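Local coordinates for protein cryptic loci regulator 2 (PDB 5IKJ) that promotes heterochromatic transcriptional silencing in fission yeast, acting upstream of histone deacetylases within the SHREC repressor complex and supporting proper nucleosome positioning, at residues L187-W192 / S202-V207; W19-S24 / G173-R178. All coordinates share one frame; numbering follows the deposited sequence.

Overall arrangement
Contacts 1 and 2 adjoin one another, their centres about 13 Å apart, on the same side of the chain's centre. Contact 1 joins helix 183-195 to the loop that precedes the short helix 207-210, and holds three of the four zinc ligands. Contact 2 brings the loop after strand 14-17 to the loop that leads from strand 168-172 toward helix 183-195. Along the chain the segments come in the order 19-24, 173-178, 187-192, 202-207, so contact 2 closes before contact 1 opens. Where they meet, D21 probably hydrogen-bonds the zinc ligand H189 while H174 packs against the H189 ring, so both loops of contact 2 supply second-shell residues to the metal site.

Contact 1 of 2, residues L187-W192 / S202-V207; sequences LHHLYW and STCCCV. With ZN (zinc ion), chain C.
H189, C204 and C206 converge on a zinc ion, which H189 binds through ND1 at 2.1 Å, C204 through SG at 2.2 Å and C206 through SG at 2.4 Å. C209, in the short helix that C206 N-caps, supplies the fourth ligand. CG of H189 stands anti to its backbone N (chi1 -165°), a torsion that places ND1 at the metal. The thiolate of C204 also accepts the backbone N-H of C206 (N to SG 3.4 Å, 164° at the hydrogen), a bond that would partly offset its negative charge. Three cysteines and one histidine thus form a zinc site clamping helix 183-195 to the loop after it, within the Clr2 family region. Beside the metal, CB of C204 lies over one face of the W192 indole, 3.7 Å from the centroid of the five-membered ring, in a CH-pi contact. CE3 of W192 in turn lies 3.7 Å above one face of the H189 ring, and its NE1 is hydrogen-bonded to N200 O. With an alanine here, that imidazole face would probably lose its neighbour and C204 CB the indole beneath it. Further out, H189 NE2 probably hydrogen-bonds D21, while T203 OG1 is hydrogen-bonded to D196 and to the same N200 carbonyl. A water also bridges H188 O and C205 N, 2.9 Å from each.

Contact 2 of 2, residues W19-S24 / G173-R178; sequences WSDGRS and GHPSGR
R23 and G173 are joined through their backbones: R23 N donates to G173 O at 2.9 Å, with 152° at the hydrogen. The same oxygen takes a CA-H...O contact from G22, whose CA is 3.3 Å away, so two neighbouring residues of one loop grip a single carbonyl. This is the tight part of the contact, with the CA atoms of G22 and G173 4.6 Å apart. A side chain at G22 would crowd S20 OG; at G173 the limit comes from its own backbone angles, which would press a CB against the preceding carbonyl oxygen. The G22 end is set by an ST turn, in which S20 OG accepts the N-H of G22 at 2.9 Å. Next to the glycines, the side chains of D21 and P175 cross at about a right angle, OD2 of D21 standing 3.3 Å from P175 CD. With chi1 at 69°, CG of D21 sits between its backbone N and carbonyl carbon, bringing the carboxylate to the proline; OD1 meanwhile bonds to Y151. The solvent side is looser: CD of R23 approaches P175 CA no nearer than 4.4 Å, and its guanidinium turns to D25 in a salt bridge. P175 itself lies in a type I beta turn from H174 to G177, where ND1 of H174 accepts the N-H of S176 at 3.2 Å. Both segments are loops, one following strand 14-17, the other linking strand 168-172 to helix 183-195; H174 rests on L208 and C209 of helix 207-210 and meets H189 of helix 183-195 edge-to-face.

Contact 1 of 2, residues L187-W192 / S202-V207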
loop_
_atom_site.group_PDB
_atom_site.type_symbol
_atom_site.label_atom_id
_atom_site.label_comp_id
_atom_site.label_asym_id
_atom_site.label_seq_id
_atom_site.Cartn_x
_atom_site.Cartn_y
_atom_site.Cartn_z
ATOM N N LEU A 187 16.540 0.204 16.322
ATOM C CA LEU A 187 16.222 0.108 14.900
ATOM C C LEU A 187 15.260 1.205 14.464
ATOM O O LEU A 187 15.401 1.761 13.368
ATOM C CB LEU A 187 15.634 -1.266 14.582
ATOM C CG LEU A 187 16.580 -2.294 13.962
ATOM C CD1 LEU A 187 15.826 -3.581 13.719
ATOM C CD2 LEU A 187 17.191 -1.789 12.656
ATOM N N HIS A 188 14.271 1.526 15.297
ATOM C CA HIS A 188 13.307 2.553 14.919
ATOM C C HIS A 188 13.979 3.913 14.780
ATOM O O HIS A 188 13.664 4.674 13.859
ATOM C CB HIS A 188 12.171 2.603 15.939
ATOM C CG HIS A 188 11.309 1.379 15.932
ATOM N ND1 HIS A 188 10.316 1.178 14.998
ATOM C CD2 HIS A 188 11.298 0.290 16.736
ATOM C CE1 HIS A 188 9.727 0.018 15.229
ATOM N NE2 HIS A 188 10.304 -0.540 16.278
ATOM N N HIS A 189 14.913 4.233 15.678
ATOM C CA HIS A 189 15.680 5.465 15.532
ATOM C C HIS A 189 16.612 5.388 14.330
ATOM O O HIS A 189 16.755 6.366 13.586
ATOM C CB HIS A 189 16.472 5.748 16.807
ATOM C CG HIS A 189 16.997 7.147 16.889
ATOM N ND1 HIS A 189 16.194 8.225 17.192
ATOM C CD2 HIS A 189 18.241 7.646 16.701
ATOM C CE1 HIS A 189 16.920 9.328 17.191
ATOM N NE2 HIS A 189 18.166 9.004 16.896
ATOM N N LEU A 190 17.259 4.238 14.127
ATOM C CA LEU A 190 18.090 4.059 12.941
ATOM C C LEU A 190 17.289 4.307 11.672
ATOM O O LEU A 190 17.761 4.983 10.749
ATOM C CB LEU A 190 18.683 2.648 12.923
ATOM C CG LEU A 190 19.543 2.304 11.702
ATOM C CD1 LEU A 190 20.768 3.202 11.632
ATOM C CD2 LEU A 190 19.952 0.839 11.717
ATOM N N TYR A 191 16.074 3.761 11.605
ATOM C CA TYR A 191 15.242 3.926 10.420
ATOM C C TYR A 191 14.845 5.384 10.223
ATOM O O TYR A 191 14.735 5.856 9.086
ATOM C CB TYR A 191 14.009 3.034 10.540
ATOM C CG TYR A 191 13.023 3.168 9.407
ATOM C CD1 TYR A 191 13.239 2.531 8.192
ATOM C CD2 TYR A 191 11.866 3.918 9.558
ATOM C CE1 TYR A 191 12.334 2.647 7.156
ATOM C CE2 TYR A 191 10.956 4.039 8.529
ATOM C CZ TYR A 191 11.194 3.402 7.331
ATOM O OH TYR A 191 10.288 3.522 6.303
ATOM N N TRP A 192 14.628 6.114 11.320
ATOM C CA TRP A 192 14.326 7.538 11.218
ATOM C C TRP A 192 15.525 8.323 10.703
ATOM O O TRP A 192 15.364 9.292 9.953
ATOM C CB TRP A 192 13.882 8.070 12.580
ATOM C CG TRP A 192 13.730 9.557 12.632
ATOM C CD1 TRP A 192 12.662 10.288 12.200
ATOM C CD2 TRP A 192 14.674 10.499 13.157
ATOM N NE1 TRP A 192 12.885 11.626 12.418
ATOM C CE2 TRP A 192 14.113 11.781 13.005
ATOM C CE3 TRP A 192 15.941 10.381 13.738
ATOM C CZ2 TRP A 192 14.774 12.939 13.412
ATOM C CZ3 TRP A 192 16.596 11.532 14.141
ATOM C CH2 TRP A 192 16.011 12.794 13.976
ATOM N N SER A 202 10.073 14.705 15.652
ATOM C CA SER A 202 8.709 14.321 15.991
ATOM C C SER A 202 8.182 13.165 15.151
ATOM O O SER A 202 7.129 12.613 15.485
ATOM C CB SER A 202 7.776 15.523 15.832
ATOM O OG SER A 202 8.123 16.561 16.732
ATOM N N THR A 203 8.876 12.786 14.080
ATOM C CA THR A 203 8.413 11.731 13.189
ATOM C C THR A 203 9.028 10.375 13.505
ATOM O O THR A 203 8.766 9.410 12.782
ATOM C CB THR A 203 8.717 12.099 11.732
ATOM O OG1 THR A 203 10.107 11.892 11.461
ATOM C CG2 THR A 203 8.365 13.556 11.459
ATOM N N CYS A 204 9.833 10.276 14.560
ATOM C CA CYS A 204 10.464 9.018 14.934
ATOM C C CYS A 204 9.560 8.230 15.871
ATOM O O CYS A 204 8.927 8.796 16.767
ATOM C CB CYS A 204 11.815 9.270 15.605
ATOM S SG CYS A 204 12.773 7.768 15.940
ATOM N N CYS A 205 9.508 6.916 15.662
ATOM C CA CYS A 205 8.695 6.028 16.482
ATOM C C CYS A 205 9.469 5.397 17.631
ATOM O O CYS A 205 8.876 4.648 18.415
ATOM C CB CYS A 205 8.095 4.911 15.619
ATOM S SG CYS A 205 7.193 5.474 14.162
ATOM N N CYS A 206 10.764 5.676 17.757
ATOM C CA CYS A 206 11.577 4.975 18.737
ATOM C C CYS A 206 11.194 5.397 20.154
ATOM O O CYS A 206 10.563 6.432 20.377
ATOM C CB CYS A 206 13.064 5.234 18.492
ATOM S SG CYS A 206 13.758 6.608 19.439
ATOM N N VAL A 207 11.607 4.578 21.123
ATOM C CA VAL A 207 11.158 4.762 22.499
ATOM C C VAL A 207 11.719 6.047 23.090
ATOM O O VAL A 207 11.071 6.687 23.927
ATOM C CB VAL A 207 11.548 3.547 23.364
ATOM C CG1 VAL A 207 10.811 3.590 24.698
ATOM C CG2 VAL A 207 11.257 2.236 22.640
HETATM ZN ZN ZN C . 14.145 8.140 17.658
HETATM O O HOH W 1 11.057 5.929 13.416
#

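Contact 2 of 2, residues W19-S24 / G173-R178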
loop_
_atom_site.group_PDB
_atom_site.type_symbol
_atom_site.label_atom_id
_atom_site.label_comp_id
_atom_site.label_asym_id
_atom_site.label_seq_id
_atom_site.Cartn_x
_atom_site.Cartn_y
_atom_site.Cartn_z
ATOM N N TRP A 19 23.918 10.910 7.840
ATOM C CA TRP A 19 23.985 11.850 8.949
ATOM C C TRP A 19 23.622 11.131 10.242
ATOM O O TRP A 19 23.030 10.049 10.231
ATOM C CB TRP A 19 23.055 13.052 8.727
ATOM C CG TRP A 19 21.655 12.834 9.210
ATOM C CD1 TRP A 19 20.673 12.120 8.589
ATOM C CD2 TRP A 19 21.077 13.346 10.418
ATOM N NE1 TRP A 19 19.520 12.151 9.338
ATOM C CE2 TRP A 19 19.743 12.898 10.465
ATOM C CE3 TRP A 19 21.560 14.137 11.464
ATOM C CZ2 TRP A 19 18.886 13.216 11.517
ATOM C CZ3 TRP A 19 20.708 14.450 12.507
ATOM C CH2 TRP A 19 19.387 13.991 12.526
ATOM N N SER A 20 23.981 11.755 11.362
ATOM C CA SER A 20 23.766 11.163 12.674
ATOM C C SER A 20 23.547 12.263 13.701
ATOM O O SER A 20 24.241 13.282 13.689
ATOM C CB SER A 20 24.955 10.290 13.092
ATOM O OG SER A 20 24.931 10.033 14.485
ATOM N N ASP A 21 22.576 12.046 14.587
ATOM C CA ASP A 21 22.330 12.928 15.718
ATOM C C ASP A 21 23.106 12.510 16.960
ATOM O O ASP A 21 22.903 13.095 18.030
ATOM C CB ASP A 21 20.832 12.966 16.036
ATOM C CG ASP A 21 20.320 11.648 16.589
ATOM O OD1 ASP A 21 20.929 10.597 16.291
ATOM O OD2 ASP A 21 19.310 11.661 17.322
ATOM N N GLY A 22 23.988 11.520 16.842
ATOM C CA GLY A 22 24.681 11.012 18.011
ATOM C C GLY A 22 25.526 12.075 18.684
ATOM O O GLY A 22 26.072 12.972 18.039
ATOM N N ARG A 23 25.632 11.965 20.007
ATOM C CA ARG A 23 26.435 12.875 20.813
ATOM C C ARG A 23 27.414 12.053 21.637
ATOM O O ARG A 23 27.000 11.239 22.469
ATOM C CB ARG A 23 25.555 13.740 21.721
ATOM C CG ARG A 23 24.577 14.618 20.961
ATOM C CD ARG A 23 24.066 15.780 21.800
ATOM N NE ARG A 23 24.742 17.032 21.460
ATOM C CZ ARG A 23 25.554 17.719 22.263
ATOM N NH1 ARG A 23 25.814 17.305 23.497
ATOM N NH2 ARG A 23 26.108 18.842 21.827
ATOM N N SER A 24 28.710 12.267 21.400
ATOM C CA SER A 24 29.733 11.495 22.096
ATOM C C SER A 24 29.637 11.658 23.608
ATOM O O SER A 24 29.962 10.726 24.351
ATOM C CB SER A 24 31.121 11.915 21.610
ATOM O OG SER A 24 31.381 13.272 21.926
ATOM N N GLY A 173 24.384 7.327 22.792
ATOM C CA GLY A 173 24.573 8.302 21.734
ATOM C C GLY A 173 23.360 9.182 21.514
ATOM O O GLY A 173 23.481 10.304 21.016
ATOM N N HIS A 174 22.186 8.686 21.889
ATOM C CA HIS A 174 20.960 9.433 21.655
ATOM C C HIS A 174 20.994 10.746 22.435
ATOM O O HIS A 174 21.446 10.772 23.586
ATOM C CB HIS A 174 19.746 8.601 22.070
ATOM C CG HIS A 174 18.438 9.172 21.619
ATOM N ND1 HIS A 174 17.715 10.067 22.376
ATOM C CD2 HIS A 174 17.722 8.972 20.487
ATOM C CE1 HIS A 174 16.609 10.394 21.731
ATOM N NE2 HIS A 174 16.591 9.744 20.582
ATOM N N PRO A 175 20.530 11.854 21.845
ATOM C CA PRO A 175 20.637 13.152 22.536
ATOM C C PRO A 175 20.033 13.176 23.930
ATOM O O PRO A 175 20.473 13.972 24.771
ATOM C CB PRO A 175 19.897 14.108 21.589
ATOM C CG PRO A 175 20.011 13.480 20.251
ATOM C CD PRO A 175 19.982 12.000 20.484
ATOM N N SER A 176 19.033 12.338 24.208
ATOM C CA SER A 176 18.415 12.330 25.529
ATOM C C SER A 176 19.368 11.858 26.619
ATOM O O SER A 176 19.055 12.020 27.805
ATOM C CB SER A 176 17.170 11.441 25.522
ATOM O OG SER A 176 17.515 10.073 25.381
ATOM N N GLY A 177 20.513 11.285 26.254
ATOM C CA GLY A 177 21.430 10.727 27.222
ATOM C C GLY A 177 21.110 9.315 27.652
ATOM O O GLY A 177 21.835 8.762 28.491
ATOM N N ARG A 178 20.051 8.704 27.102
ATOM C CA ARG A 178 19.653 7.370 27.508
ATOM C C ARG A 178 20.068 6.339 26.464
ATOM O O ARG A 178 20.159 6.650 25.274
ATOM C CB ARG A 178 18.138 7.302 27.715
ATOM C CG ARG A 178 17.661 8.135 28.886
ATOM C CD ARG A 178 16.158 8.078 29.052
ATOM N NE ARG A 178 15.703 9.022 30.068
ATOM C CZ ARG A 178 14.521 8.969 30.672
ATOM N NH1 ARG A 178 13.659 8.004 30.375
ATOM N NH2 ARG A 178 14.202 9.878 31.581
#